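Local coordinates for DNA mismatch repair protein PMS1 (Saccharomyces cerevisiae, PDB 3H4L) that binds ATP and acts in DNA mismatch repair, probably as a MutL-type ATPase working in partnership with MLH1, at residues Glu46-Tyr52 / Ser191-Pro197; Val22-Leu26 / Gln151-Asn155; Val304-Phe308 / Ser355-Asn359; Leu236-Phe241 / Ala345-Phe350. One frame throughout, in Å; residues are numbered along the deposited sequence.

Contact 1 (Glu46-Tyr52 / Ser191-Pro197); sequences EIIFKDY and SVWNITP
Asn-194 and Tyr-52 meet because of two torsions. Asn-194 carries CG anti to its backbone N (chi1 175°), and Tyr-52 carries CG anti to its carbonyl carbon (chi1 -74°). The amide and the ring are thereby laid one over the other, with planes 28° apart. ND2 of Asn-194 stands 3.2 Å above the plane of the Tyr-52 ring, over its centre. On the other branch, OD1 of Asn-194 accepts from Tyr-52 N at 2.8 Å. The donor is tilted from the carbonyl plane of the amide. One side chain therefore grips both the backbone and the ring of Tyr-52, just where Asp-51 and Tyr-52 take positive phi.

The two strands run parallel inside the mixed sheet of the GHKL-type ATPase fold. Strand 44-50 lies between strands 56-61 and 189-195. Five backbone bonds join the pair, including Phe-49 N to Trp-193 O at 2.9 Å and Ile-195 N to Phe-49 O at 2.7 Å. Ile-47, Phe-49, Val-192 and Asn-194 share one face of the sheet, on which helix 167-184 packs. There Val-192 CG1 touches the edge of the Phe-49 ring, 3.7 Å from CE1. The other face carries Ile-48, Trp-193 and Ile-195. Ile-48 CG2 reaches Ile-195 CD1 at 3.7 Å. Farther along, Asp-51 OD1 approaches Pro-197 CD at 3.5 Å. The Tyr-52 side chain is about 5 Å from a bound ANP and packs on Arg-98 of the second subunit.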
loop_
_atom_site.group_PDB
_atom_site.type_symbol
_atom_site.label_atom_id
_atom_site.label_comp_id
_atom_site.label_asym_id
_atom_site.label_seq_id
_atom_site.Cartn_x
_atom_site.Cartn_y
_atom_site.Cartn_z
ATOM N N GLU B 46 13.963 2.838 -0.887
ATOM C CA GLU B 46 12.590 3.264 -0.759
ATOM C C GLU B 46 12.028 3.506 -2.144
ATOM O O GLU B 46 12.665 4.155 -2.975
ATOM C CB GLU B 46 12.538 4.546 0.069
ATOM C CG GLU B 46 11.152 5.036 0.403
ATOM C CD GLU B 46 11.197 6.369 1.108
ATOM O OE1 GLU B 46 11.975 6.483 2.088
ATOM O OE2 GLU B 46 10.469 7.294 0.683
ATOM N N ILE B 47 10.825 2.982 -2.373
ATOM C CA ILE B 47 10.145 3.086 -3.652
ATOM C C ILE B 47 8.768 3.683 -3.434
ATOM O O ILE B 47 7.967 3.161 -2.660
ATOM C CB ILE B 47 10.006 1.693 -4.280
ATOM C CG1 ILE B 47 11.387 1.046 -4.402
ATOM C CG2 ILE B 47 9.344 1.782 -5.630
ATOM C CD1 ILE B 47 11.341 -0.366 -4.904
ATOM N N ILE B 48 8.501 4.786 -4.117
ATOM C CA ILE B 48 7.227 5.457 -3.989
ATOM C C ILE B 48 6.491 5.495 -5.328
ATOM O O ILE B 48 6.985 6.053 -6.302
ATOM C CB ILE B 48 7.443 6.882 -3.447
ATOM C CG1 ILE B 48 8.014 6.797 -2.030
ATOM C CG2 ILE B 48 6.150 7.649 -3.422
ATOM C CD1 ILE B 48 8.278 8.149 -1.388
ATOM N N PHE B 49 5.315 4.875 -5.368
ATOM C CA PHE B 49 4.489 4.842 -6.577
ATOM C C PHE B 49 3.385 5.880 -6.496
ATOM O O PHE B 49 2.779 6.050 -5.436
ATOM C CB PHE B 49 3.786 3.483 -6.741
ATOM C CG PHE B 49 4.703 2.345 -7.087
ATOM C CD1 PHE B 49 5.349 1.630 -6.096
ATOM C CD2 PHE B 49 4.906 1.984 -8.401
ATOM C CE1 PHE B 49 6.177 0.577 -6.413
ATOM C CE2 PHE B 49 5.733 0.934 -8.721
ATOM C CZ PHE B 49 6.369 0.228 -7.728
ATOM N N LYS B 50 3.118 6.573 -7.598
ATOM C CA LYS B 50 2.006 7.516 -7.611
ATOM C C LYS B 50 0.972 6.908 -8.546
ATOM O O LYS B 50 1.252 6.600 -9.705
ATOM C CB LYS B 50 2.440 8.902 -8.060
ATOM C CG LYS B 50 3.195 9.646 -6.965
ATOM C CD LYS B 50 3.167 11.164 -7.161
ATOM C CE LYS B 50 3.979 11.868 -6.070
ATOM N NZ LYS B 50 3.965 13.355 -6.213
ATOM N N ASP B 51 -0.220 6.701 -8.002
ATOM C CA ASP B 51 -1.323 6.075 -8.711
ATOM C C ASP B 51 -0.851 4.770 -9.353
ATOM O O ASP B 51 -0.993 4.550 -10.556
ATOM C CB ASP B 51 -1.929 7.013 -9.757
ATOM C CG ASP B 51 -3.301 6.527 -10.253
ATOM O OD1 ASP B 51 -4.052 5.914 -9.462
ATOM O OD2 ASP B 51 -3.644 6.770 -11.428
ATOM N N TYR B 52 -0.274 3.911 -8.517
ATOM C CA TYR B 52 0.218 2.597 -8.925
ATOM C C TYR B 52 1.229 2.543 -10.072
ATOM O O TYR B 52 1.433 1.491 -10.664
ATOM C CB TYR B 52 -0.977 1.698 -9.241
ATOM C CG TYR B 52 -1.702 1.241 -7.994
ATOM C CD1 TYR B 52 -1.069 0.408 -7.077
ATOM C CD2 TYR B 52 -2.999 1.666 -7.707
ATOM C CE1 TYR B 52 -1.699 0.009 -5.907
ATOM C CE2 TYR B 52 -3.643 1.270 -6.527
ATOM C CZ TYR B 52 -2.979 0.440 -5.637
ATOM O OH TYR B 52 -3.575 0.024 -4.470
ATOM N N SER B 191 11.258 -0.398 1.406
ATOM C CA SER B 191 10.014 0.249 1.801
ATOM C C SER B 191 9.280 0.596 0.518
ATOM O O SER B 191 9.869 1.126 -0.420
ATOM C CB SER B 191 10.291 1.527 2.577
ATOM O OG SER B 191 11.004 1.243 3.756
ATOM N N VAL B 192 7.997 0.300 0.464
ATOM C CA VAL B 192 7.240 0.602 -0.731
ATOM C C VAL B 192 5.891 1.182 -0.377
ATOM O O VAL B 192 5.104 0.577 0.363
ATOM C CB VAL B 192 7.018 -0.656 -1.585
ATOM C CG1 VAL B 192 6.232 -0.297 -2.840
ATOM C CG2 VAL B 192 8.376 -1.284 -1.952
ATOM N N TRP B 193 5.626 2.365 -0.907
ATOM C CA TRP B 193 4.357 3.027 -0.664
ATOM C C TRP B 193 3.701 3.348 -1.998
ATOM O O TRP B 193 4.357 3.381 -3.045
ATOM C CB TRP B 193 4.549 4.356 0.068
ATOM C CG TRP B 193 5.414 4.353 1.272
ATOM C CD1 TRP B 193 6.782 4.366 1.310
ATOM C CD2 TRP B 193 4.974 4.476 2.620
ATOM N NE1 TRP B 193 7.217 4.502 2.607
ATOM C CE2 TRP B 193 6.125 4.568 3.430
ATOM C CE3 TRP B 193 3.711 4.516 3.226
ATOM C CZ2 TRP B 193 6.051 4.711 4.820
ATOM C CZ3 TRP B 193 3.635 4.659 4.607
ATOM C CH2 TRP B 193 4.799 4.751 5.390
ATOM N N ASN B 194 2.398 3.589 -1.946
ATOM C CA ASN B 194 1.657 3.988 -3.121
ATOM C C ASN B 194 0.831 5.176 -2.698
ATOM O O ASN B 194 0.030 5.080 -1.763
ATOM C CB ASN B 194 0.715 2.904 -3.624
ATOM C CG ASN B 194 -0.129 3.392 -4.785
ATOM O OD1 ASN B 194 0.406 3.946 -5.756
ATOM N ND2 ASN B 194 -1.444 3.207 -4.697
ATOM N N ILE B 195 1.035 6.299 -3.371
ATOM C CA ILE B 195 0.285 7.501 -3.063
ATOM C C ILE B 195 -0.908 7.547 -4.002
ATOM O O ILE B 195 -0.737 7.630 -5.218
ATOM C CB ILE B 195 1.161 8.736 -3.241
ATOM C CG1 ILE B 195 2.238 8.743 -2.151
ATOM C CG2 ILE B 195 0.312 9.992 -3.185
ATOM C CD1 ILE B 195 3.330 9.749 -2.384
ATOM N N THR B 196 -2.114 7.475 -3.429
ATOM C CA THR B 196 -3.346 7.472 -4.218
ATOM C C THR B 196 -3.740 8.864 -4.679
ATOM O O THR B 196 -3.487 9.857 -3.996
ATOM C CB THR B 196 -4.545 6.878 -3.435
ATOM O OG1 THR B 196 -5.087 7.870 -2.554
ATOM C CG2 THR B 196 -4.107 5.673 -2.627
ATOM N N PRO B 197 -4.375 8.954 -5.853
ATOM C CA PRO B 197 -4.799 10.251 -6.387
ATOM C C PRO B 197 -5.612 11.032 -5.359
ATOM O O PRO B 197 -5.653 12.265 -5.392
ATOM C CB PRO B 197 -5.609 9.865 -7.621
ATOM C CG PRO B 197 -6.101 8.454 -7.293
ATOM C CD PRO B 197 -4.885 7.843 -6.677
#

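Contact 2 (Val22-Leu26 / Gln151-Asn155); sequences VITDL and QLFHN
Ile-23 meets Phe-153 and Leu-152 where two loops of the GHKL-type ATPase fold come together. One loop joins helices 11-22 and 26-39. The other holds a type II beta turn from Gln-151 to His-154, with Phe-153 at its positive-phi position. Phe-153 has CG anti to its carbonyl carbon (chi1 -54°), and its ring is directed at the first loop.

Ile-23 turns its carbonyl O to the edge of that ring, 3.1 Å from Phe-153 CE1. Its CG2 lies 4.3 Å from Phe-153 CZ. Thr-24 adds its carbonyl O, 3.5 Å from Phe-153 CZ, while its hydroxyl bonds to Thr-28. Asp-25 sets its CA in the plane of the ring, at the edge. Asp-25 is also the N-cap of helix 26-39, with OD1 bonded to Thr-28 OG1 and OD2 in a salt bridge with Lys-173. An alanine in place of Phe-153 is likely to leave a gap beside the backbone of Ile-23 to Asp-25 and to let the 151-155 turn shift against the start of helix 26-39. Leu-26 begins the helix and takes up Leu-152, which also sets CG over the face of the Phe-153 ring. Leu-152 CD2 lies 3.8 Å from Leu-26 CA and 4.0 Å from Leu-26 CD1.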
loop_
_atom_site.group_PDB
_atom_site.type_symbol
_atom_site.label_atom_id
_atom_site.label_comp_id
_atom_site.label_asym_id
_atom_site.label_seq_id
_atom_site.Cartn_x
_atom_site.Cartn_y
_atom_site.Cartn_z
ATOM N N VAL B 22 13.565 -1.759 -24.573
ATOM C CA VAL B 22 14.346 -1.984 -23.365
ATOM C C VAL B 22 13.469 -1.944 -22.113
ATOM O O VAL B 22 13.565 -2.815 -21.258
ATOM C CB VAL B 22 15.473 -0.962 -23.230
ATOM C CG1 VAL B 22 16.145 -1.117 -21.886
ATOM C CG2 VAL B 22 16.490 -1.174 -24.350
ATOM N N ILE B 23 12.614 -0.933 -22.013
ATOM C CA ILE B 23 11.720 -0.818 -20.867
ATOM C C ILE B 23 10.340 -1.285 -21.324
ATOM O O ILE B 23 9.505 -0.478 -21.730
ATOM C CB ILE B 23 11.638 0.642 -20.360
ATOM C CG1 ILE B 23 13.050 1.210 -20.166
ATOM C CG2 ILE B 23 10.852 0.696 -19.058
ATOM C CD1 ILE B 23 13.965 0.340 -19.301
ATOM N N THR B 24 10.121 -2.598 -21.269
ATOM C CA THR B 24 8.864 -3.196 -21.701
ATOM C C THR B 24 7.672 -2.754 -20.875
ATOM O O THR B 24 6.609 -2.486 -21.423
ATOM C CB THR B 24 8.943 -4.746 -21.696
ATOM O OG1 THR B 24 9.589 -5.190 -20.495
ATOM C CG2 THR B 24 9.725 -5.247 -22.922
ATOM N N ASP B 25 7.835 -2.691 -19.560
ATOM C CA ASP B 25 6.750 -2.233 -18.705
ATOM C C ASP B 25 7.228 -1.644 -17.387
ATOM O O ASP B 25 8.428 -1.522 -17.146
ATOM C CB ASP B 25 5.745 -3.357 -18.436
ATOM C CG ASP B 25 6.396 -4.629 -17.931
ATOM O OD1 ASP B 25 7.524 -4.562 -17.392
ATOM O OD2 ASP B 25 5.754 -5.699 -18.065
ATOM N N LEU B 26 6.274 -1.276 -16.540
ATOM C CA LEU B 26 6.572 -0.682 -15.249
ATOM C C LEU B 26 7.496 -1.577 -14.441
ATOM O O LEU B 26 8.441 -1.103 -13.811
ATOM C CB LEU B 26 5.275 -0.436 -14.477
ATOM C CG LEU B 26 5.459 0.134 -13.071
ATOM C CD1 LEU B 26 6.025 1.544 -13.160
ATOM C CD2 LEU B 26 4.130 0.123 -12.336
ATOM N N GLN B 151 5.303 9.766 -16.057
ATOM C CA GLN B 151 4.656 9.767 -17.363
ATOM C C GLN B 151 5.227 8.652 -18.240
ATOM O O GLN B 151 5.613 8.866 -19.403
ATOM C CB GLN B 151 4.845 11.133 -18.029
ATOM C CG GLN B 151 3.942 12.215 -17.447
ATOM C CD GLN B 151 4.237 13.610 -17.991
ATOM O OE1 GLN B 151 4.892 13.763 -19.026
ATOM N NE2 GLN B 151 3.741 14.636 -17.297
ATOM N N LEU B 152 5.266 7.452 -17.675
ATOM C CA LEU B 152 5.805 6.312 -18.388
ATOM C C LEU B 152 5.030 5.999 -19.670
ATOM O O LEU B 152 3.801 5.972 -19.688
ATOM C CB LEU B 152 5.835 5.095 -17.457
ATOM C CG LEU B 152 6.493 3.818 -17.979
ATOM C CD1 LEU B 152 7.962 4.056 -18.320
ATOM C CD2 LEU B 152 6.353 2.752 -16.916
ATOM N N PHE B 153 5.775 5.779 -20.748
ATOM C CA PHE B 153 5.211 5.459 -22.059
ATOM C C PHE B 153 4.319 6.576 -22.594
ATOM O O PHE B 153 3.423 6.346 -23.408
ATOM C CB PHE B 153 4.439 4.120 -22.011
ATOM C CG PHE B 153 5.255 2.955 -21.478
ATOM C CD1 PHE B 153 6.576 2.768 -21.869
ATOM C CD2 PHE B 153 4.704 2.057 -20.577
ATOM C CE1 PHE B 153 7.341 1.710 -21.365
ATOM C CE2 PHE B 153 5.459 0.994 -20.068
ATOM C CZ PHE B 153 6.783 0.824 -20.465
ATOM N N HIS B 154 4.589 7.797 -22.152
ATOM C CA HIS B 154 3.813 8.947 -22.585
ATOM C C HIS B 154 3.876 9.161 -24.098
ATOM O O HIS B 154 3.038 9.867 -24.661
ATOM C CB HIS B 154 4.302 10.210 -21.866
ATOM C CG HIS B 154 5.558 10.779 -22.438
ATOM N ND1 HIS B 154 5.555 11.785 -23.377
ATOM C CD2 HIS B 154 6.857 10.447 -22.245
ATOM C CE1 HIS B 154 6.798 12.048 -23.741
ATOM N NE2 HIS B 154 7.607 11.249 -23.069
ATOM N N ASN B 155 4.873 8.576 -24.753
ATOM C CA ASN B 155 5.010 8.721 -26.201
ATOM C C ASN B 155 4.926 7.376 -26.927
ATOM O O ASN B 155 5.577 7.156 -27.945
ATOM C CB ASN B 155 6.318 9.439 -26.546
ATOM C CG ASN B 155 7.526 8.800 -25.896
ATOM O OD1 ASN B 155 7.393 7.979 -24.990
ATOM N ND2 ASN B 155 8.715 9.184 -26.345
#

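Contact 3 (Val304-Phe308 / Ser355-Asn359); sequences VYKTF and SDYYN
Tyr-358 is wedged between Phe-308 and Tyr-305, and the three rings form an aromatic cluster. This is the dense part of the contact; Tyr-305 and Tyr-358 are buried. Phe-308 has CG anti to its carbonyl carbon (chi1 -66°), which carries the ring over to helix 343-362. Tyr-358 puts its CB over one face of that ring, 3.5 Å from the centroid of the Phe-308 ring, in a CH-pi contact. The rings of Phe-308 and Tyr-358 themselves meet obliquely, with planes 43° apart. Tyr-305 comes from the other end. Its edge points at the face of the Tyr-358 ring in an offset edge-to-face pair, with planes at 66°. Tyr-305 CD1 lies 3.6 Å from Tyr-358 CZ. Val-304 adds CG1, which rests 3.6 Å from Ser-355 CA.

The solvent side is looser. Here Asn-359, an exposed residue, lies along the edge of the Phe-308 ring, with OD1 3.7 Å from Phe-308 CE2. Ser-355 OG also sits at the ring edge, 4.0 Å from Phe-308 CZ.

The contact joins the end of helix 295-306 to helix 343-362. At the far end of the Tyr-358 side chain, OH bonds to Ser-269 O, and the side chain also packs on Ile-268. Both residues belong to strand 261-269, so helix 343-362 lies against the four-stranded sheet, with the end of helix 295-306 packed beside it.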
loop_
_atom_site.group_PDB
_atom_site.type_symbol
_atom_site.label_atom_id
_atom_site.label_comp_id
_atom_site.label_asym_id
_atom_site.label_seq_id
_atom_site.Cartn_x
_atom_site.Cartn_y
_atom_site.Cartn_z
ATOM N N VAL B 304 10.178 -33.076 -8.905
ATOM C CA VAL B 304 10.621 -33.763 -7.696
ATOM C C VAL B 304 9.596 -33.615 -6.579
ATOM O O VAL B 304 9.423 -34.522 -5.771
ATOM C CB VAL B 304 11.963 -33.197 -7.189
ATOM C CG1 VAL B 304 12.400 -33.937 -5.935
ATOM C CG2 VAL B 304 13.019 -33.313 -8.276
ATOM N N TYR B 305 8.923 -32.469 -6.535
ATOM C CA TYR B 305 7.916 -32.212 -5.508
ATOM C C TYR B 305 6.622 -32.974 -5.789
ATOM O O TYR B 305 5.974 -33.474 -4.868
ATOM C CB TYR B 305 7.600 -30.718 -5.422
ATOM C CG TYR B 305 6.636 -30.370 -4.311
ATOM C CD1 TYR B 305 7.071 -30.264 -2.992
ATOM C CD2 TYR B 305 5.279 -30.174 -4.575
ATOM C CE1 TYR B 305 6.184 -29.970 -1.963
ATOM C CE2 TYR B 305 4.383 -29.882 -3.554
ATOM C CZ TYR B 305 4.840 -29.783 -2.250
ATOM O OH TYR B 305 3.952 -29.511 -1.228
ATOM N N LYS B 306 6.244 -33.042 -7.064
ATOM C CA LYS B 306 5.034 -33.747 -7.470
ATOM C C LYS B 306 5.065 -35.162 -6.891
ATOM O O LYS B 306 4.115 -35.608 -6.244
ATOM C CB LYS B 306 4.950 -33.804 -8.994
ATOM N N THR B 307 6.178 -35.852 -7.113
ATOM C CA THR B 307 6.339 -37.215 -6.633
ATOM C C THR B 307 5.960 -37.395 -5.166
ATOM O O THR B 307 5.695 -38.512 -4.732
ATOM C CB THR B 307 7.787 -37.711 -6.842
ATOM O OG1 THR B 307 8.679 -36.959 -6.012
ATOM C CG2 THR B 307 8.200 -37.548 -8.303
ATOM N N PHE B 308 5.930 -36.306 -4.404
ATOM C CA PHE B 308 5.576 -36.392 -2.986
ATOM C C PHE B 308 4.197 -35.818 -2.718
ATOM O O PHE B 308 3.537 -36.192 -1.749
ATOM C CB PHE B 308 6.594 -35.647 -2.112
ATOM C CG PHE B 308 7.969 -36.249 -2.119
ATOM C CD1 PHE B 308 8.840 -36.019 -3.177
ATOM C CD2 PHE B 308 8.394 -37.052 -1.070
ATOM C CE1 PHE B 308 10.120 -36.581 -3.190
ATOM C CE2 PHE B 308 9.668 -37.618 -1.072
ATOM C CZ PHE B 308 10.533 -37.382 -2.135
ATOM N N SER B 355 15.160 -34.606 -3.632
ATOM C CA SER B 355 14.289 -35.766 -3.489
ATOM C C SER B 355 14.570 -36.478 -2.170
ATOM O O SER B 355 13.667 -36.696 -1.361
ATOM C CB SER B 355 14.514 -36.737 -4.656
ATOM O OG SER B 355 13.632 -37.846 -4.578
ATOM N N ASP B 356 15.832 -36.829 -1.954
ATOM C CA ASP B 356 16.220 -37.512 -0.733
ATOM C C ASP B 356 16.049 -36.607 0.490
ATOM O O ASP B 356 16.020 -37.091 1.621
ATOM C CB ASP B 356 17.665 -38.013 -0.855
ATOM C CG ASP B 356 18.600 -37.349 0.129
ATOM O OD1 ASP B 356 18.599 -36.099 0.211
ATOM O OD2 ASP B 356 19.343 -38.083 0.814
ATOM N N TYR B 357 15.949 -35.298 0.266
ATOM C CA TYR B 357 15.744 -34.347 1.359
ATOM C C TYR B 357 14.291 -34.474 1.797
ATOM O O TYR B 357 13.975 -34.398 2.987
ATOM C CB TYR B 357 16.005 -32.908 0.895
ATOM C CG TYR B 357 15.279 -31.840 1.706
ATOM C CD1 TYR B 357 15.843 -31.309 2.868
ATOM C CD2 TYR B 357 14.020 -31.370 1.310
ATOM C CE1 TYR B 357 15.180 -30.338 3.614
ATOM C CE2 TYR B 357 13.348 -30.401 2.052
ATOM C CZ TYR B 357 13.935 -29.887 3.204
ATOM O OH TYR B 357 13.289 -28.912 3.942
ATOM N N TYR B 358 13.406 -34.651 0.819
ATOM C CA TYR B 358 11.987 -34.805 1.103
ATOM C C TYR B 358 11.721 -36.175 1.733
ATOM O O TYR B 358 10.945 -36.276 2.682
ATOM C CB TYR B 358 11.161 -34.624 -0.176
ATOM C CG TYR B 358 10.803 -33.177 -0.471
ATOM C CD1 TYR B 358 11.093 -32.597 -1.713
ATOM C CD2 TYR B 358 10.154 -32.394 0.487
ATOM C CE1 TYR B 358 10.741 -31.275 -1.992
ATOM C CE2 TYR B 358 9.795 -31.074 0.221
ATOM C CZ TYR B 358 10.089 -30.520 -1.019
ATOM O OH TYR B 358 9.710 -29.223 -1.285
ATOM N N ASN B 359 12.369 -37.221 1.217
ATOM C CA ASN B 359 12.203 -38.570 1.773
ATOM C C ASN B 359 12.515 -38.528 3.264
ATOM O O ASN B 359 11.813 -39.128 4.075
ATOM C CB ASN B 359 13.154 -39.571 1.104
ATOM C CG ASN B 359 12.564 -40.205 -0.141
ATOM O OD1 ASN B 359 11.450 -40.730 -0.112
ATOM N ND2 ASN B 359 13.317 -40.175 -1.236
#

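Contact 4 (Leu236-Phe241 / Ala345-Phe350); sequences LDLNPF and AVIDIF
The outermost strand 229-237 of the four-stranded sheet, with the short 3-10 turn after it, is covered here by helix 343-362. Leu-236, Leu-238 and Phe-241 face Ala-345, Val-346, Ile-349 and Phe-350. The contact between them is apolar.

Ile-349 has the largest share of the contact. Its CG1 is anti to the carbonyl carbon (chi1 -70°) and its chain stays extended to CD1. That methyl ends over one face of the Phe-241 ring, 4.0 Å from the centroid, in a CH-pi contact. It also meets Leu-238 CD1 at 3.3 Å. The other branch, Ile-349 CG2, slides past Leu-236 and lies 3.8 Å from Leu-236 CD2. Leu-236 CD1 reaches the edge of the Phe-350 ring and sits 4.1 Å from Phe-350 CB. Leu-238 sends CD2 across to Val-346 CG2 at 3.3 Å. Ala-345 CB touches Phe-241 CD2 at 3.2 Å. A serine in place of Phe-241 would probably leave the CD1 methyl of Ile-349 without its ring face and open a gap over Ala-345.

The turn that presents Phe-241 is fixed on its polar side. Asp-237 OD1 accepts from Asn-239 N at 3.2 Å, an Asx turn, and also from Asn-239 ND2. Both donors come from the same face of the carboxylate. Asn-239 OD1 in turn accepts from Tyr-260 N. Beyond the contact, Phe-350 packs on Leu-297, Cys-300 and Cys-301 of helix 295-306. A sheet covered by helices in this way is typical of the S5-like alpha/beta domain that follows the ATPase module in MutL proteins.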
loop_
_atom_site.group_PDB
_atom_site.type_symbol
_atom_site.label_atom_id
_atom_site.label_comp_id
_atom_site.label_asym_id
_atom_site.label_seq_id
_atom_site.Cartn_x
_atom_site.Cartn_y
_atom_site.Cartn_z
ATOM N N LEU B 236 25.809 -29.387 -2.816
ATOM C CA LEU B 236 26.017 -30.229 -3.990
ATOM C C LEU B 236 27.500 -30.236 -4.362
ATOM O O LEU B 236 28.013 -29.262 -4.912
ATOM C CB LEU B 236 25.216 -29.691 -5.174
ATOM C CG LEU B 236 23.771 -29.291 -4.883
ATOM C CD1 LEU B 236 23.157 -28.636 -6.113
ATOM C CD2 LEU B 236 22.983 -30.520 -4.459
ATOM N N ASP B 237 28.195 -31.323 -4.052
ATOM C CA ASP B 237 29.610 -31.414 -4.391
ATOM C C ASP B 237 29.689 -31.732 -5.878
ATOM O O ASP B 237 29.290 -32.813 -6.310
ATOM C CB ASP B 237 30.282 -32.522 -3.585
ATOM C CG ASP B 237 31.784 -32.548 -3.779
ATOM O OD1 ASP B 237 32.231 -32.701 -4.935
ATOM O OD2 ASP B 237 32.517 -32.412 -2.775
ATOM N N LEU B 238 30.211 -30.797 -6.662
ATOM C CA LEU B 238 30.295 -30.992 -8.102
ATOM C C LEU B 238 31.725 -31.088 -8.643
ATOM O O LEU B 238 31.930 -31.118 -9.856
ATOM C CB LEU B 238 29.556 -29.849 -8.796
ATOM C CG LEU B 238 28.834 -30.162 -10.102
ATOM C CD1 LEU B 238 27.651 -31.073 -9.835
ATOM C CD2 LEU B 238 28.349 -28.881 -10.723
ATOM N N ASN B 239 32.705 -31.150 -7.744
ATOM C CA ASN B 239 34.120 -31.225 -8.123
ATOM C C ASN B 239 34.478 -32.295 -9.162
ATOM O O ASN B 239 35.267 -32.040 -10.075
ATOM C CB ASN B 239 34.979 -31.418 -6.870
ATOM C CG ASN B 239 34.966 -30.202 -5.960
ATOM O OD1 ASN B 239 35.434 -29.128 -6.335
ATOM N ND2 ASN B 239 34.424 -30.363 -4.759
ATOM N N PRO B 240 33.924 -33.511 -9.033
ATOM C CA PRO B 240 34.252 -34.544 -10.019
ATOM C C PRO B 240 33.468 -34.385 -11.323
ATOM O O PRO B 240 33.467 -35.284 -12.163
ATOM C CB PRO B 240 33.893 -35.830 -9.287
ATOM C CG PRO B 240 32.695 -35.418 -8.493
ATOM C CD PRO B 240 33.139 -34.083 -7.924
ATOM N N PHE B 241 32.804 -33.244 -11.493
ATOM C CA PHE B 241 32.016 -33.006 -12.698
ATOM C C PHE B 241 32.483 -31.843 -13.569
ATOM O O PHE B 241 31.855 -31.548 -14.586
ATOM C CB PHE B 241 30.542 -32.797 -12.342
ATOM C CG PHE B 241 29.850 -34.034 -11.836
ATOM C CD1 PHE B 241 30.205 -34.597 -10.617
ATOM C CD2 PHE B 241 28.824 -34.616 -12.569
ATOM C CE1 PHE B 241 29.545 -35.723 -10.133
ATOM C CE2 PHE B 241 28.160 -35.739 -12.095
ATOM C CZ PHE B 241 28.520 -36.294 -10.872
ATOM N N ALA B 345 24.753 -31.861 -15.092
ATOM C CA ALA B 345 25.122 -32.598 -13.890
ATOM C C ALA B 345 24.423 -31.950 -12.696
ATOM O O ALA B 345 23.737 -32.621 -11.930
ATOM C CB ALA B 345 26.629 -32.567 -13.696
ATOM N N VAL B 346 24.598 -30.640 -12.549
ATOM C CA VAL B 346 23.969 -29.899 -11.460
ATOM C C VAL B 346 22.508 -30.326 -11.322
ATOM O O VAL B 346 22.079 -30.802 -10.273
ATOM C CB VAL B 346 23.997 -28.370 -11.726
ATOM C CG1 VAL B 346 23.269 -27.636 -10.612
ATOM C CG2 VAL B 346 25.429 -27.878 -11.833
ATOM N N ILE B 347 21.753 -30.152 -12.396
ATOM C CA ILE B 347 20.344 -30.509 -12.408
ATOM C C ILE B 347 20.085 -31.908 -11.837
ATOM O O ILE B 347 19.088 -32.131 -11.152
ATOM C CB ILE B 347 19.783 -30.435 -13.847
ATOM C CG1 ILE B 347 20.007 -29.025 -14.415
ATOM C CG2 ILE B 347 18.295 -30.782 -13.849
ATOM C CD1 ILE B 347 19.703 -28.882 -15.905
ATOM N N ASP B 348 20.989 -32.845 -12.109
ATOM C CA ASP B 348 20.831 -34.217 -11.633
ATOM C C ASP B 348 21.204 -34.426 -10.169
ATOM O O ASP B 348 20.522 -35.156 -9.442
ATOM C CB ASP B 348 21.646 -35.170 -12.511
ATOM C CG ASP B 348 21.106 -35.253 -13.923
ATOM O OD1 ASP B 348 19.970 -35.755 -14.092
ATOM O OD2 ASP B 348 21.809 -34.810 -14.859
ATOM N N ILE B 349 22.291 -33.796 -9.741
ATOM C CA ILE B 349 22.726 -33.924 -8.359
ATOM C C ILE B 349 21.740 -33.203 -7.447
ATOM O O ILE B 349 21.550 -33.586 -6.294
ATOM C CB ILE B 349 24.154 -33.359 -8.171
ATOM C CG1 ILE B 349 25.155 -34.287 -8.871
ATOM C CG2 ILE B 349 24.477 -33.210 -6.690
ATOM C CD1 ILE B 349 26.609 -33.976 -8.582
ATOM N N PHE B 350 21.101 -32.169 -7.979
ATOM C CA PHE B 350 20.119 -31.416 -7.217
ATOM C C PHE B 350 18.835 -32.241 -7.098
ATOM O O PHE B 350 18.288 -32.418 -6.006
ATOM C CB PHE B 350 19.807 -30.085 -7.915
ATOM C CG PHE B 350 18.743 -29.277 -7.222
ATOM C CD1 PHE B 350 19.017 -28.623 -6.024
ATOM C CD2 PHE B 350 17.449 -29.225 -7.732
ATOM C CE1 PHE B 350 18.016 -27.935 -5.343
ATOM C CE2 PHE B 350 16.436 -28.540 -7.057
ATOM C CZ PHE B 350 16.718 -27.894 -5.862
#

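How the contacts relate
Contacts 1 and 2 belong to the ATPase part and touch each other: Leu-26 packs on Phe-49 and Tyr-52. Contacts 3 and 4 lie in the second, S5-like part, with centres about 41 to 44 Å away, and share helix 343-362 at different turns. Contact 1 is bound by backbone bonds between strands and is only partly buried. The other three are held by packing of side chains, in contact 2 partly against backbone. Contacts 2 and 4 are buried. In contact 2 a ring edge meets loop backbone, while in contact 4 aliphatic branches pack together and one methyl lies over a phenyl face. Contact 3 is mainly aromatic and partly buried, with one side toward solvent.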